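PDB 4PFI: TRAP dicarboxylate transporter-DctP subunit from Marinobacter aquaeolei, which probably binds a dicarboxylate or related organic acid in the periplasm and hands it to a TRAP membrane transporter. Local coordinates for residues L152-E157 / R244-V249; P126-L131 / L274-W279; L237-A242 / I299-L304. All blocks are in the same frame, centred on the assembly; numbering follows the deposited sequence.

Contact 1: L152-E157 / R244-V249; sequences LGFVPE and RFIASV
With CG swung anti to its own carbonyl carbon (chi1 -44°) and the rest of the chain extended, E157 sends its carboxylate back across the neighbouring strand to F245 and A247. OE1 of E157 lies 3.2 Å from CD2 of F245, and the carboxylate and ring planes are only 19° apart. The same E157 oxygen sits 3.3 Å from CB of A247, a small residue that leaves room for the carboxylate. V155 and V249 each turn CG2 anti to the carbonyl carbon, and these methyls touch at 3.9 Å on the sheet face that A247 shares.

The two strands are antiparallel. V155 and A247 form a hydrogen-bonded pair, each N 2.8 Å from the other's O, and E157 N reaches F245 O at 2.7 Å. P156 costs the ladder nothing, because it stands in a non-hydrogen-bonded pair with I246, where an N-H would not be needed for that partner. G153 has backbone angles at which a CB would press on the preceding carbonyl O. On the face of F154, P156, I246 and S248, the hydroxyl OG of S248 meets the ring edge of F154 at CE1, 3.4 Å away.

Q50 donates to OE2 of E157, while E44 brings a second acid close to that oxygen and could favour a shared proton. In the wider sheet, strand 96-99 pairs with strand 244-252, its F98 touching V155, A247 and V249; helix 124-132 lays L131 on F154 and I246, and F114 and F140 also meet the F154 ring.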
loop_
_atom_site.group_PDB
_atom_site.type_symbol
_atom_site.label_atom_id
_atom_site.label_comp_id
_atom_site.label_asym_id
_atom_site.label_seq_id
_atom_site.Cartn_x
_atom_site.Cartn_y
_atom_site.Cartn_z
ATOM N N LEU A 152 9.154 -5.242 -10.138
ATOM C CA LEU A 152 9.822 -6.433 -9.606
ATOM C C LEU A 152 8.900 -7.251 -8.702
ATOM O O LEU A 152 9.123 -8.441 -8.500
ATOM C CB LEU A 152 11.083 -6.038 -8.833
ATOM C CG LEU A 152 12.125 -5.258 -9.648
ATOM C CD1 LEU A 152 13.348 -4.898 -8.799
ATOM C CD2 LEU A 152 12.536 -6.053 -10.891
ATOM N N GLY A 153 7.877 -6.616 -8.137
ATOM C CA GLY A 153 6.990 -7.316 -7.225
ATOM C C GLY A 153 6.133 -6.419 -6.357
ATOM O O GLY A 153 6.220 -5.189 -6.406
ATOM N N PHE A 154 5.297 -7.060 -5.548
ATOM C CA PHE A 154 4.407 -6.366 -4.638
ATOM C C PHE A 154 4.719 -6.740 -3.186
ATOM O O PHE A 154 5.088 -7.879 -2.903
ATOM C CB PHE A 154 2.952 -6.700 -4.995
ATOM C CG PHE A 154 2.548 -6.232 -6.378
ATOM C CD1 PHE A 154 2.579 -4.888 -6.701
ATOM C CD2 PHE A 154 2.181 -7.145 -7.374
ATOM C CE1 PHE A 154 2.233 -4.460 -7.971
ATOM C CE2 PHE A 154 1.829 -6.709 -8.654
ATOM C CZ PHE A 154 1.855 -5.374 -8.953
ATOM N N VAL A 155 4.578 -5.776 -2.278
ATOM C CA VAL A 155 4.785 -6.001 -0.854
ATOM C C VAL A 155 3.620 -5.486 0.015
ATOM O O VAL A 155 3.213 -4.336 -0.114
ATOM C CB VAL A 155 6.070 -5.314 -0.391
ATOM C CG1 VAL A 155 6.308 -5.599 1.079
ATOM C CG2 VAL A 155 7.259 -5.781 -1.258
ATOM N N PRO A 156 3.096 -6.333 0.915
ATOM C CA PRO A 156 2.002 -5.965 1.836
ATOM C C PRO A 156 2.485 -5.053 2.982
ATOM O O PRO A 156 3.561 -5.315 3.523
ATOM C CB PRO A 156 1.559 -7.321 2.405
ATOM C CG PRO A 156 2.843 -8.162 2.399
ATOM C CD PRO A 156 3.616 -7.692 1.168
ATOM N N GLU A 157 1.743 -3.996 3.330
ATOM C CA GLU A 157 2.109 -3.157 4.491
ATOM C C GLU A 157 1.053 -3.261 5.583
ATOM O O GLU A 157 1.230 -2.759 6.696
ATOM C CB GLU A 157 2.354 -1.702 4.098
ATOM C CG GLU A 157 3.177 -1.581 2.846
ATOM C CD GLU A 157 3.571 -0.146 2.498
ATOM O OE1 GLU A 157 2.968 0.425 1.556
ATOM O OE2 GLU A 157 4.493 0.413 3.144
ATOM N N ARG A 244 -5.975 -3.922 1.633
ATOM C CA ARG A 244 -4.644 -3.852 2.183
ATOM C C ARG A 244 -3.813 -2.744 1.542
ATOM O O ARG A 244 -4.037 -2.357 0.401
ATOM C CB ARG A 244 -3.944 -5.169 1.932
ATOM C CG ARG A 244 -4.405 -6.318 2.813
ATOM C CD ARG A 244 -3.607 -7.544 2.442
ATOM N NE ARG A 244 -3.978 -8.740 3.189
ATOM C CZ ARG A 244 -4.895 -9.607 2.797
ATOM N NH1 ARG A 244 -5.568 -9.414 1.669
ATOM N NH2 ARG A 244 -5.148 -10.675 3.531
ATOM N N PHE A 245 -2.836 -2.244 2.283
ATOM C CA PHE A 245 -1.807 -1.386 1.708
ATOM C C PHE A 245 -0.837 -2.281 0.972
ATOM O O PHE A 245 -0.176 -3.098 1.591
ATOM C CB PHE A 245 -0.985 -0.738 2.807
ATOM C CG PHE A 245 -0.724 0.720 2.636
ATOM C CD1 PHE A 245 -1.628 1.550 1.974
ATOM C CD2 PHE A 245 0.386 1.306 3.263
ATOM C CE1 PHE A 245 -1.406 2.942 1.893
ATOM C CE2 PHE A 245 0.615 2.704 3.193
ATOM C CZ PHE A 245 -0.281 3.519 2.507
ATOM N N ILE A 246 -0.728 -2.099 -0.337
ATOM C CA ILE A 246 0.178 -2.885 -1.158
ATOM C C ILE A 246 1.143 -1.936 -1.839
ATOM O O ILE A 246 0.711 -1.090 -2.629
ATOM C CB ILE A 246 -0.597 -3.603 -2.257
ATOM C CG1 ILE A 246 -1.722 -4.456 -1.654
ATOM C CG2 ILE A 246 0.354 -4.456 -3.114
ATOM C CD1 ILE A 246 -1.221 -5.591 -0.774
ATOM N N ALA A 247 2.440 -2.056 -1.558
ATOM C CA ALA A 247 3.444 -1.198 -2.188
ATOM C C ALA A 247 4.183 -1.966 -3.297
ATOM O O ALA A 247 4.379 -3.174 -3.179
ATOM C CB ALA A 247 4.427 -0.711 -1.153
ATOM N N SER A 248 4.580 -1.260 -4.363
ATOM C CA SER A 248 5.353 -1.838 -5.471
ATOM C C SER A 248 6.834 -1.677 -5.229
ATOM O O SER A 248 7.265 -0.632 -4.734
ATOM C CB SER A 248 5.074 -1.079 -6.782
ATOM O OG SER A 248 3.984 -1.597 -7.494
ATOM N N VAL A 249 7.628 -2.670 -5.617
ATOM C CA VAL A 249 9.070 -2.450 -5.744
ATOM C C VAL A 249 9.399 -2.289 -7.225
ATOM O O VAL A 249 9.137 -3.179 -8.028
ATOM C CB VAL A 249 9.916 -3.603 -5.138
ATOM C CG1 VAL A 249 11.417 -3.366 -5.405
ATOM C CG2 VAL A 249 9.652 -3.755 -3.643
HETATM O O HOH W 1 0.274 1.249 -0.494
#

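Contact 2: P126-L131 / L274-W279; sequences PARRLL and LSEEAW
S275 is the first residue of 274-279 to meet the other helix, its OG 4.2 Å from CG of R128. A small polar side chain suits this place: it leaves room for the aliphatic part of the arginine, and its hydroxyl hydrogen-bonds to E132, one turn beyond R128. One residue on, the extended side chain of E276 brings OE2 to 4.1 Å from NH2 of R128. That oxygen lies well out of the guanidinium plane with no N-H aimed at it, so the pair attract only as charges; the salt bridges of R128 go to E125 and E132 of its own helix.

The two helices run roughly antiparallel, 146° between their directions and 10.9 Å apart at the axes, a wide spacing that a large aromatic residue bridges. In this solute-binding protein fold, helices 263-296 and 124-132 both also pack on strands 149-164 and 244-252.

At W279, CB of R128 sits over one face of the indole, a CH-pi contact 4.2 Å from the five-membered ring centroid, and R128 CG comes to 3.4 Å from W279 NE1. CG of R128 stands anti to the backbone N (chi1 -166°), which runs the methylenes past the pyrrole side before the chain bends and leaves the guanidinium steep to the ring. L131 touches the edge instead, its CD1 3.7 Å from W279 CZ2, and CB of A127 is 4.0 Å from W279 CH2. A leucine in place of W279 would probably open a gap between the helices and leave the methylenes of R128 without their aromatic surface.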
loop_
_atom_site.group_PDB
_atom_site.type_symbol
_atom_site.label_atom_id
_atom_site.label_comp_id
_atom_site.label_asym_id
_atom_site.label_seq_id
_atom_site.Cartn_x
_atom_site.Cartn_y
_atom_site.Cartn_z
ATOM N N PRO A 126 -4.082 -17.430 0.196
ATOM C CA PRO A 126 -4.540 -17.112 -1.161
ATOM C C PRO A 126 -4.009 -15.733 -1.609
ATOM O O PRO A 126 -3.520 -15.604 -2.720
ATOM C CB PRO A 126 -6.068 -17.091 -1.032
ATOM C CG PRO A 126 -6.389 -17.747 0.262
ATOM C CD PRO A 126 -5.185 -17.644 1.140
ATOM N N ALA A 127 -4.087 -14.727 -0.737
ATOM C CA ALA A 127 -3.667 -13.363 -1.080
ATOM C C ALA A 127 -2.175 -13.323 -1.416
ATOM O O ALA A 127 -1.754 -12.691 -2.392
ATOM C CB ALA A 127 -3.970 -12.425 0.062
ATOM N N ARG A 128 -1.378 -14.013 -0.610
ATOM C CA ARG A 128 0.041 -14.142 -0.879
ATOM C C ARG A 128 0.263 -14.831 -2.237
ATOM O O ARG A 128 1.029 -14.341 -3.065
ATOM C CB ARG A 128 0.721 -14.952 0.232
ATOM C CG ARG A 128 2.233 -14.850 0.220
ATOM C CD ARG A 128 2.844 -15.570 1.409
ATOM N NE ARG A 128 2.589 -17.004 1.372
ATOM C CZ ARG A 128 3.317 -17.877 0.680
ATOM N NH1 ARG A 128 3.006 -19.172 0.710
ATOM N NH2 ARG A 128 4.348 -17.464 -0.038
ATOM N N ARG A 129 -0.418 -15.955 -2.462
ATOM C CA ARG A 129 -0.273 -16.708 -3.713
ATOM C C ARG A 129 -0.494 -15.806 -4.917
ATOM O O ARG A 129 0.248 -15.868 -5.895
ATOM C CB ARG A 129 -1.274 -17.870 -3.788
ATOM C CG ARG A 129 -0.821 -19.151 -3.102
ATOM C CD ARG A 129 -1.715 -20.369 -3.462
ATOM N NE ARG A 129 -2.923 -20.458 -2.625
ATOM C CZ ARG A 129 -4.187 -20.400 -3.063
ATOM N NH1 ARG A 129 -4.458 -20.262 -4.359
ATOM N NH2 ARG A 129 -5.196 -20.490 -2.191
ATOM N N LEU A 130 -1.540 -14.992 -4.848
ATOM C CA LEU A 130 -1.908 -14.107 -5.949
ATOM C C LEU A 130 -0.805 -13.101 -6.265
ATOM O O LEU A 130 -0.347 -13.009 -7.406
ATOM C CB LEU A 130 -3.193 -13.360 -5.606
ATOM C CG LEU A 130 -3.751 -12.484 -6.721
ATOM C CD1 LEU A 130 -4.258 -13.362 -7.913
ATOM C CD2 LEU A 130 -4.836 -11.554 -6.143
ATOM N N LEU A 131 -0.368 -12.359 -5.249
ATOM C CA LEU A 131 0.653 -11.322 -5.431
ATOM C C LEU A 131 1.970 -11.900 -5.953
ATOM O O LEU A 131 2.756 -11.186 -6.569
ATOM C CB LEU A 131 0.915 -10.571 -4.119
ATOM C CG LEU A 131 -0.203 -9.677 -3.555
ATOM C CD1 LEU A 131 0.199 -9.161 -2.185
ATOM C CD2 LEU A 131 -0.569 -8.494 -4.453
ATOM N N LEU A 274 11.602 -12.471 0.118
ATOM C CA LEU A 274 11.171 -11.483 1.079
ATOM C C LEU A 274 9.666 -11.288 1.024
ATOM O O LEU A 274 9.097 -10.613 1.874
ATOM C CB LEU A 274 11.893 -10.163 0.825
ATOM C CG LEU A 274 13.395 -10.200 1.141
ATOM C CD1 LEU A 274 13.996 -8.807 1.002
ATOM C CD2 LEU A 274 13.639 -10.774 2.533
ATOM N N SER A 275 9.020 -11.878 0.023
ATOM C CA SER A 275 7.571 -11.793 -0.087
ATOM C C SER A 275 6.914 -12.366 1.172
ATOM O O SER A 275 6.054 -11.729 1.787
ATOM C CB SER A 275 7.085 -12.567 -1.309
ATOM O OG SER A 275 5.760 -13.032 -1.109
ATOM N N GLU A 276 7.358 -13.563 1.550
ATOM C CA GLU A 276 6.777 -14.331 2.644
ATOM C C GLU A 276 7.105 -13.702 3.989
ATOM O O GLU A 276 6.249 -13.604 4.882
ATOM C CB GLU A 276 7.322 -15.760 2.592
ATOM C CG GLU A 276 6.776 -16.716 3.637
ATOM C CD GLU A 276 7.238 -18.161 3.406
ATOM O OE1 GLU A 276 7.314 -18.913 4.405
ATOM O OE2 GLU A 276 7.527 -18.546 2.240
ATOM N N GLU A 277 8.357 -13.293 4.141
ATOM C CA GLU A 277 8.797 -12.625 5.359
ATOM C C GLU A 277 8.068 -11.284 5.512
ATOM O O GLU A 277 7.805 -10.835 6.615
ATOM C CB GLU A 277 10.313 -12.413 5.307
ATOM C CG GLU A 277 10.875 -11.514 6.400
ATOM C CD GLU A 277 11.188 -12.251 7.698
ATOM O OE1 GLU A 277 11.099 -13.503 7.726
ATOM O OE2 GLU A 277 11.535 -11.568 8.694
ATOM N N ALA A 278 7.744 -10.647 4.393
ATOM C CA ALA A 278 7.042 -9.373 4.434
ATOM C C ALA A 278 5.660 -9.540 5.076
ATOM O O ALA A 278 5.222 -8.677 5.804
ATOM C CB ALA A 278 6.910 -8.790 3.040
ATOM N N TRP A 279 4.982 -10.649 4.796
ATOM C CA TRP A 279 3.686 -10.888 5.401
ATOM C C TRP A 279 3.834 -10.989 6.907
ATOM O O TRP A 279 2.966 -10.556 7.656
ATOM C CB TRP A 279 3.021 -12.127 4.830
ATOM C CG TRP A 279 2.470 -11.837 3.478
ATOM C CD1 TRP A 279 3.115 -11.992 2.272
ATOM C CD2 TRP A 279 1.169 -11.328 3.171
ATOM N NE1 TRP A 279 2.293 -11.599 1.250
ATOM C CE2 TRP A 279 1.093 -11.191 1.771
ATOM C CE3 TRP A 279 0.057 -10.981 3.941
ATOM C CZ2 TRP A 279 -0.048 -10.728 1.125
ATOM C CZ3 TRP A 279 -1.081 -10.505 3.293
ATOM C CH2 TRP A 279 -1.125 -10.388 1.904
#

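Contact 3: L237-A242 / I299-L304; sequences LTMARA and IRVVRL
M239, present as selenomethionine, and R303 lie side by side and point the same way from neighbouring strands. The selenium of M239 rests over one face of the R303 guanidinium, displaced toward its rim and 3.2 Å from NH2 of R303. M239 sets CG anti to its carbonyl carbon (chi1 -42°) and runs on extended to the selenium, while R303 bends at chi2 to bring its guanidinium over; SE of M239 also touches V301 CG1 at 4.2 Å. The unbranched methionine chain can reach across and lay its chalcogen atom on the flat cation. Past the end of the strand pair, L304 divides its methyls: CD1 touches CB of A240 at 3.5 Å, and CD2 meets CG2 of T238 at 3.7 Å.

Beneath these side chains the backbones form a parallel ladder. L237 spans two residues of the other strand, its N bonding R300 O at 2.7 Å and its O accepting from V302 N. M239 repeats the step: its N reaches V302 O at 2.8 Å, almost straight, and its O accepts from L304 N in a longer bond of 3.2 Å. Beta-branched V301 and V302 suit such an extended chain. Strand 300-303 is the outer partner at this margin of the mixed sheet, with strand 244-252, helix 253-257 and the long helix 263-296 between it and strand 236-239 in the chain.

Further out, T238 OG1 accepts a hydrogen bond from L168 N, which fixes the rotation of the threonine and leaves its methyl for L304. Strand 149-164 flanks strand 236-239, with T161 touching both L237 and M239. Helix 263-296 supplies L294 to V301 and L290 to R303, while F312 of helix 306-316 packs on L304. Just ahead of the two strands in the chain, Q234, N235 and G298 bind a sodium ion.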
loop_
_atom_site.group_PDB
_atom_site.type_symbol
_atom_site.label_atom_id
_atom_site.label_comp_id
_atom_site.label_asym_id
_atom_site.label_seq_id
_atom_site.Cartn_x
_atom_site.Cartn_y
_atom_site.Cartn_z
ATOM N N LEU A 237 -11.302 3.192 16.232
ATOM C CA LEU A 237 -10.576 2.487 15.182
ATOM C C LEU A 237 -11.458 1.355 14.631
ATOM O O LEU A 237 -11.740 0.400 15.362
ATOM C CB LEU A 237 -9.311 1.900 15.794
ATOM C CG LEU A 237 -8.179 1.637 14.817
ATOM C CD1 LEU A 237 -7.179 2.724 15.047
ATOM C CD2 LEU A 237 -7.557 0.288 15.047
ATOM N N THR A 238 -11.949 1.465 13.395
ATOM C CA THR A 238 -12.805 0.401 12.841
ATOM C C THR A 238 -12.011 -0.478 11.854
ATOM O O THR A 238 -11.434 0.014 10.900
ATOM C CB THR A 238 -14.086 0.954 12.099
ATOM O OG1 THR A 238 -14.919 1.691 13.001
ATOM C CG2 THR A 238 -14.910 -0.159 11.521
HETATM N N MSE A 239 -12.013 -1.782 12.079
HETATM C CA MSE A 239 -11.266 -2.697 11.243
HETATM C C MSE A 239 -12.273 -3.450 10.370
HETATM O O MSE A 239 -12.966 -4.362 10.826
HETATM C CB MSE A 239 -10.413 -3.601 12.133
HETATM C CG MSE A 239 -9.733 -2.757 13.305
HETATM SE SE MSE A 239 -8.335 -3.750 14.190
HETATM C CE MSE A 239 -6.763 -2.773 13.565
ATOM N N ALA A 240 -12.400 -3.002 9.128
ATOM C CA ALA A 240 -13.343 -3.612 8.194
ATOM C C ALA A 240 -12.688 -4.683 7.352
ATOM O O ALA A 240 -13.389 -5.441 6.717
ATOM C CB ALA A 240 -13.934 -2.576 7.278
ATOM N N ARG A 241 -11.351 -4.744 7.372
ATOM C CA ARG A 241 -10.579 -5.620 6.487
ATOM C C ARG A 241 -11.167 -5.525 5.049
ATOM O O ARG A 241 -11.668 -6.499 4.497
ATOM C CB ARG A 241 -10.590 -7.043 7.052
ATOM C CG ARG A 241 -9.705 -7.231 8.293
ATOM C CD ARG A 241 -9.709 -8.709 8.801
ATOM N NE ARG A 241 -11.076 -9.127 9.147
ATOM C CZ ARG A 241 -11.733 -10.161 8.622
ATOM N NH1 ARG A 241 -11.173 -10.979 7.719
ATOM N NH2 ARG A 241 -12.974 -10.388 9.023
ATOM N N ALA A 242 -11.150 -4.315 4.483
ATOM C CA ALA A 242 -11.739 -4.071 3.169
ATOM C C ALA A 242 -10.654 -4.105 2.109
ATOM O O ALA A 242 -10.852 -4.644 1.032
ATOM C CB ALA A 242 -12.492 -2.737 3.148
ATOM N N ILE A 299 -9.423 5.431 22.935
ATOM C CA ILE A 299 -9.656 4.912 21.616
ATOM C C ILE A 299 -10.204 3.480 21.656
ATOM O O ILE A 299 -9.677 2.594 22.304
ATOM C CB ILE A 299 -8.403 5.033 20.723
ATOM C CG1 ILE A 299 -8.790 5.817 19.464
ATOM C CG2 ILE A 299 -7.920 3.699 20.328
ATOM C CD1 ILE A 299 -7.785 5.773 18.346
ATOM N N ARG A 300 -11.300 3.317 20.941
ATOM C CA ARG A 300 -12.116 2.134 20.930
ATOM C C ARG A 300 -11.764 1.311 19.665
ATOM O O ARG A 300 -11.443 1.877 18.623
ATOM C CB ARG A 300 -13.553 2.665 20.896
ATOM C CG ARG A 300 -14.633 1.717 21.013
ATOM C CD ARG A 300 -15.963 2.448 21.396
ATOM N NE ARG A 300 -16.766 1.454 22.101
ATOM C CZ ARG A 300 -16.979 1.423 23.405
ATOM N NH1 ARG A 300 -16.523 2.386 24.216
ATOM N NH2 ARG A 300 -17.695 0.418 23.897
ATOM N N VAL A 301 -11.764 -0.014 19.770
ATOM C CA VAL A 301 -11.465 -0.852 18.629
ATOM C C VAL A 301 -12.721 -1.613 18.228
ATOM O O VAL A 301 -13.376 -2.223 19.063
ATOM C CB VAL A 301 -10.342 -1.848 18.936
ATOM C CG1 VAL A 301 -10.215 -2.854 17.803
ATOM C CG2 VAL A 301 -9.041 -1.098 19.136
ATOM N N VAL A 302 -13.038 -1.607 16.938
ATOM C CA VAL A 302 -14.253 -2.262 16.482
ATOM C C VAL A 302 -13.890 -3.161 15.312
ATOM O O VAL A 302 -13.386 -2.663 14.328
ATOM C CB VAL A 302 -15.300 -1.207 16.022
ATOM C CG1 VAL A 302 -16.495 -1.904 15.373
ATOM C CG2 VAL A 302 -15.744 -0.317 17.203
ATOM N N ARG A 303 -14.082 -4.473 15.426
ATOM C CA ARG A 303 -13.921 -5.360 14.260
ATOM C C ARG A 303 -15.296 -5.657 13.706
ATOM O O ARG A 303 -16.136 -6.165 14.417
ATOM C CB ARG A 303 -13.210 -6.675 14.603
ATOM C CG ARG A 303 -12.078 -6.447 15.600
ATOM C CD ARG A 303 -10.799 -7.195 15.268
ATOM N NE ARG A 303 -9.701 -6.721 16.120
ATOM C CZ ARG A 303 -8.443 -6.578 15.710
ATOM N NH1 ARG A 303 -7.513 -6.128 16.547
ATOM N NH2 ARG A 303 -8.117 -6.894 14.440
ATOM N N LEU A 304 -15.526 -5.309 12.445
ATOM C CA LEU A 304 -16.822 -5.557 11.822
ATOM C C LEU A 304 -17.136 -7.058 11.761
ATOM O O LEU A 304 -16.236 -7.880 11.546
ATOM C CB LEU A 304 -16.863 -4.957 10.421
ATOM C CG LEU A 304 -16.729 -3.432 10.344
ATOM C CD1 LEU A 304 -17.014 -2.973 8.910
ATOM C CD2 LEU A 304 -17.615 -2.682 11.355
#

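Contact 1 is central in the chain; contact 2 lies beside it, buried but with a charged rim, their centres 9 Å apart. R244 and P156 of the first touch W279 of the second, and V155 touches A278. Contact 3 lies about 22 Å from the centre of contact 1, partly buried, with exposed arginines on its rim. Both strand contacts share the sheet through strand 149-164, which pairs with strands 236-239 and 244-252, yet one is antiparallel and central, the other parallel and marginal. Contact 2 has no hydrogen bond between its segments and relies on an aromatic face, whereas contacts 1 and 3 are backbone ladders. Helix 263-296 ties all three together.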